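Local coordinates for cell division protein FtsI/penicillin binding protein 2 (Legionella pneumophila subsp. pneumophila ATCC 43290, PDB 4ZTK) that probably cross-links peptidoglycan strands as a D,D-transpeptidase during cell division, through a penicillin-binding domain of the beta-lactamase clan, at residues 206-210 against 211-215; 220-223 against 224-228. All blocks are in the same frame, centred on the assembly; numbering follows the deposited sequence.

Interaction 1 (206-210 against 211-215); sequences FDRGN and SAIIS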
loop_
_atom_site.group_PDB
_atom_site.type_symbol
_atom_site.label_atom_id
_atom_site.label_comp_id
_atom_site.label_asym_id
_atom_site.label_seq_id
_atom_site.Cartn_x
_atom_site.Cartn_y
_atom_site.Cartn_z
ATOM N N PHE A 206 11.762 -10.959 -6.846
ATOM C CA PHE A 206 11.902 -12.366 -6.488
ATOM C C PHE A 206 11.210 -13.310 -7.474
ATOM O O PHE A 206 11.833 -14.234 -7.999
ATOM C CB PHE A 206 11.296 -12.552 -5.098
ATOM C CG PHE A 206 10.210 -11.553 -4.788
ATOM C CD1 PHE A 206 8.890 -11.809 -5.131
ATOM C CD2 PHE A 206 10.513 -10.342 -4.180
ATOM C CE1 PHE A 206 7.898 -10.889 -4.864
ATOM C CE2 PHE A 206 9.528 -9.423 -3.912
ATOM C CZ PHE A 206 8.218 -9.698 -4.251
ATOM N N ASP A 207 9.924 -13.063 -7.723
ATOM C CA ASP A 207 9.107 -13.909 -8.598
ATOM C C ASP A 207 9.631 -13.965 -10.035
ATOM O O ASP A 207 9.272 -14.862 -10.798
ATOM C CB ASP A 207 7.645 -13.441 -8.590
ATOM C CG ASP A 207 6.971 -13.637 -7.240
ATOM O OD1 ASP A 207 7.432 -14.499 -6.463
ATOM O OD2 ASP A 207 5.976 -12.932 -6.959
ATOM N N ARG A 208 10.471 -13.001 -10.398
ATOM C CA ARG A 208 11.118 -13.000 -11.702
ATOM C C ARG A 208 12.607 -13.315 -11.588
ATOM O O ARG A 208 13.428 -12.734 -12.299
ATOM C CB ARG A 208 10.910 -11.663 -12.413
ATOM C CG ARG A 208 9.543 -11.509 -13.056
ATOM C CD ARG A 208 9.509 -10.278 -13.942
ATOM N NE ARG A 208 10.653 -10.246 -14.850
ATOM C CZ ARG A 208 10.979 -9.202 -15.606
ATOM N NH1 ARG A 208 12.040 -9.262 -16.400
ATOM N NH2 ARG A 208 10.248 -8.097 -15.566
ATOM N N GLY A 209 12.944 -14.239 -10.694
ATOM C CA GLY A 209 14.322 -14.659 -10.498
ATOM C C GLY A 209 15.212 -13.536 -10.005
ATOM O O GLY A 209 16.385 -13.456 -10.370
ATOM N N ASN A 210 14.643 -12.673 -9.169
ATOM C CA ASN A 210 15.333 -11.492 -8.650
ATOM C C ASN A 210 15.853 -10.563 -9.750
ATOM O O ASN A 210 16.987 -10.086 -9.696
ATOM C CB ASN A 210 16.450 -11.878 -7.672
ATOM C CG ASN A 210 16.417 -11.052 -6.396
ATOM O OD1 ASN A 210 15.626 -11.320 -5.489
ATOM N ND2 ASN A 210 17.275 -10.041 -6.323
ATOM N N SER A 211 15.008 -10.311 -10.746
ATOM C CA SER A 211 15.328 -9.362 -11.804
ATOM C C SER A 211 15.024 -7.942 -11.345
ATOM O O SER A 211 14.078 -7.715 -10.595
ATOM C CB SER A 211 14.526 -9.680 -13.066
ATOM O OG SER A 211 14.878 -10.951 -13.584
ATOM N N ALA A 212 15.830 -6.988 -11.801
ATOM C CA ALA A 212 15.602 -5.585 -11.490
ATOM C C ALA A 212 14.413 -5.056 -12.281
ATOM O O ALA A 212 14.454 -5.001 -13.507
ATOM C CB ALA A 212 16.848 -4.763 -11.790
ATOM N N ILE A 213 13.351 -4.682 -11.574
ATOM C CA ILE A 213 12.180 -4.086 -12.208
ATOM C C ILE A 213 12.441 -2.612 -12.501
ATOM O O ILE A 213 12.059 -2.101 -13.552
ATOM C CB ILE A 213 10.923 -4.238 -11.330
ATOM C CG1 ILE A 213 10.646 -5.717 -11.069
ATOM C CG2 ILE A 213 9.720 -3.590 -11.994
ATOM C CD1 ILE A 213 10.582 -6.552 -12.339
ATOM N N ILE A 214 13.098 -1.934 -11.565
ATOM C CA ILE A 214 13.544 -0.565 -11.795
ATOM C C ILE A 214 15.018 -0.416 -11.431
ATOM O O ILE A 214 15.567 -1.233 -10.690
ATOM C CB ILE A 214 12.699 0.462 -11.010
ATOM C CG1 ILE A 214 12.679 0.122 -9.519
ATOM C CG2 ILE A 214 11.286 0.520 -11.568
ATOM C CD1 ILE A 214 12.001 1.199 -8.648
ATOM N N SER A 215 15.656 0.625 -11.957
ATOM C CA SER A 215 17.082 0.856 -11.726
ATOM C C SER A 215 17.387 1.140 -10.260
ATOM O O SER A 215 16.482 1.391 -9.463
ATOM C CB SER A 215 17.569 2.033 -12.568
ATOM O OG SER A 215 17.024 3.250 -12.077
#

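Interaction 2 (220-223 against 224-228); sequences NSIN and HMLEN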
loop_
_atom_site.group_PDB
_atom_site.type_symbol
_atom_site.label_atom_id
_atom_site.label_comp_id
_atom_site.label_asym_id
_atom_site.label_seq_id
_atom_site.Cartn_x
_atom_site.Cartn_y
_atom_site.Cartn_z
ATOM N N ASN A 220 16.413 4.147 -5.257
ATOM C CA ASN A 220 16.845 5.101 -4.241
ATOM C C ASN A 220 15.914 6.304 -4.135
ATOM O O ASN A 220 15.540 6.707 -3.035
ATOM C CB ASN A 220 18.279 5.558 -4.496
ATOM C CG ASN A 220 19.294 4.488 -4.163
ATOM O OD1 ASN A 220 19.002 3.555 -3.417
ATOM N ND2 ASN A 220 20.497 4.620 -4.709
ATOM N N SER A 221 15.530 6.866 -5.278
ATOM C CA SER A 221 14.597 7.990 -5.298
ATOM C C SER A 221 13.255 7.616 -4.689
ATOM O O SER A 221 12.714 8.349 -3.867
ATOM C CB SER A 221 14.381 8.497 -6.724
ATOM O OG SER A 221 15.603 8.913 -7.299
ATOM N N ILE A 222 12.713 6.476 -5.104
ATOM C CA ILE A 222 11.400 6.054 -4.634
ATOM C C ILE A 222 11.411 5.837 -3.125
ATOM O O ILE A 222 10.513 6.291 -2.411
ATOM C CB ILE A 222 10.929 4.770 -5.343
ATOM C CG1 ILE A 222 10.667 5.042 -6.828
ATOM C CG2 ILE A 222 9.676 4.223 -4.674
ATOM C CD1 ILE A 222 9.632 6.140 -7.098
ATOM N N ASN A 223 12.438 5.150 -2.639
ATOM C CA ASN A 223 12.572 4.922 -1.208
ATOM C C ASN A 223 12.657 6.243 -0.439
ATOM O O ASN A 223 12.028 6.402 0.608
ATOM C CB ASN A 223 13.787 4.042 -0.911
ATOM C CG ASN A 223 13.952 3.764 0.569
ATOM O OD1 ASN A 223 13.179 3.009 1.160
ATOM N ND2 ASN A 223 14.963 4.374 1.176
ATOM N N HIS A 224 13.423 7.191 -0.971
ATOM C CA HIS A 224 13.525 8.515 -0.363
ATOM C C HIS A 224 12.154 9.194 -0.317
ATOM O O HIS A 224 11.785 9.814 0.682
ATOM C CB HIS A 224 14.518 9.383 -1.136
ATOM C CG HIS A 224 14.691 10.758 -0.571
ATOM N ND1 HIS A 224 15.405 11.006 0.582
ATOM C CD2 HIS A 224 14.246 11.962 -1.005
ATOM C CE1 HIS A 224 15.394 12.303 0.834
ATOM N NE2 HIS A 224 14.696 12.905 -0.113
HETATM N N MSE A 225 11.401 9.063 -1.402
HETATM C CA MSE A 225 10.063 9.642 -1.478
HETATM C C MSE A 225 9.109 9.005 -0.479
HETATM O O MSE A 225 8.274 9.690 0.113
HETATM C CB MSE A 225 9.499 9.513 -2.895
HETATM C CG MSE A 225 10.165 10.434 -3.910
HETATM SE SE MSE A 225 9.295 10.374 -5.660
HETATM C CE MSE A 225 10.383 11.713 -6.573
ATOM N N LEU A 226 9.230 7.696 -0.293
ATOM C CA LEU A 226 8.384 6.993 0.666
ATOM C C LEU A 226 8.751 7.301 2.123
ATOM O O LEU A 226 7.881 7.321 2.989
ATOM C CB LEU A 226 8.429 5.493 0.414
ATOM C CG LEU A 226 7.638 5.045 -0.809
ATOM C CD1 LEU A 226 7.808 3.551 -1.032
ATOM C CD2 LEU A 226 6.171 5.403 -0.630
ATOM N N GLU A 227 10.035 7.522 2.392
ATOM C CA GLU A 227 10.469 7.952 3.722
ATOM C C GLU A 227 9.960 9.357 4.010
ATOM O O GLU A 227 9.519 9.662 5.121
ATOM C CB GLU A 227 11.996 7.954 3.828
ATOM C CG GLU A 227 12.623 6.595 3.992
ATOM C CD GLU A 227 14.102 6.681 4.339
ATOM O OE1 GLU A 227 14.919 6.059 3.628
ATOM O OE2 GLU A 227 14.445 7.368 5.326
ATOM N N ASN A 228 10.041 10.211 2.996
ATOM C CA ASN A 228 9.588 11.586 3.112
ATOM C C ASN A 228 8.075 11.678 3.246
ATOM O O ASN A 228 7.556 12.566 3.924
ATOM C CB ASN A 228 10.057 12.398 1.908
ATOM C CG ASN A 228 9.755 13.868 2.053
ATOM O OD1 ASN A 228 10.262 14.527 2.960
ATOM N ND2 ASN A 228 8.929 14.396 1.156
#

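Interaction 1 (206-210 against 211-215)
S211 folds its hydroxyl back onto the carbonyl of R208 where the chain turns between two short antiparallel strands, 204-205 and 211-212; N210 and S211 both face S205, which makes a G1 beta bulge at the start of the second strand. The tight part of the contact is this turn. S211 OG donates to R208 O at 2.6 Å, with a C=O...OG angle of 166°, so the hydroxyl meets the oxygen almost head-on. With OG anti to its own carbonyl carbon (chi1 -64°), the hydroxyl lies on the N-terminal side, where the turn brings R208 O within reach. S211 N makes a second, weak bond to the same oxygen at 3.3 Å, its N-H bent to 128°. Serine suits the place because its one-carbon arm is short enough to return to a carbonyl three residues back. G209 and N210 both have positive phi; at G209 glycine accepts this readily, having no CB.

The outer side is looser. R208 is exposed, and the bend of its chain at chi3 turns the guanidinium towards the following strand, so that S211 CB lies over one face, with NH1 4.2 Å from that carbon. The R208 side chain also touches E157 of helix 148-157. Inward, buried I213 packs on I198 and F158, an apolar branch suited to the core, while its outer methyl still reaches the arginine: I213 CD1 approaches the guanidinium obliquely, 3.6 Å from R208 NH2.

Interaction 2 (220-223 against 224-228)
The amide of N223 and the carboxylate of E227, one helical turn apart, cross obliquely with their planes 64° apart: E227 OE1 stands off the amide plane, 3.0 Å from N223 ND2. N223 has CG anti to the backbone N (chi1 -179°), which turns the amide outward from the helix, with ND2 on the side of E227; its OD1 is hydrogen-bonded to Y266 OH, so the tyrosine on strand 259-267 helps to fix the amide's rotation.

The buried side is apolar. I222 and L226 run side by side and point the same way, with I222 CG2 4.1 Å from L226 CD1; I222 packs on A87 and A88, and L226 on P84, of helix 83-92. The extended chain of M225, a selenomethionine, leans instead on helix 127-133, its SE 4.5 Å from I222 CD1. Beneath the side chains, L226 N bonds to I222 O at 2.8 Å and E227 N to N223 O at 2.9 Å. These i to i+4 bonds make the alpha-helix; buried I222 and L226 opposed to exposed N220 and H224 make it amphipathic. It packs beside helix 83-92, at whose start lies a probable SxxK motif (S80, K83), as in penicillin-binding transpeptidases.

Helix 189-200 leads into strand 204-205; interaction 1 then closes the turn that brings strand 211-212 back antiparallel to it. The chain next passes through 213-215, where I213 O is held by K154 and S215 N by N92, and S215 occupies the N-cap position of helix 216-231. Interaction 2 lies within that helix and spans successive turns without closing a larger loop. The two contacts are therefore in series, neither enclosing nor crossing the other, with centres about 19 Å apart. Interaction 1 joins the surface hairpin to helices 148-157 and 189-200, whereas interaction 2 faces helices 83-92 and 127-133 and strand 246-253 of the five-stranded sheet.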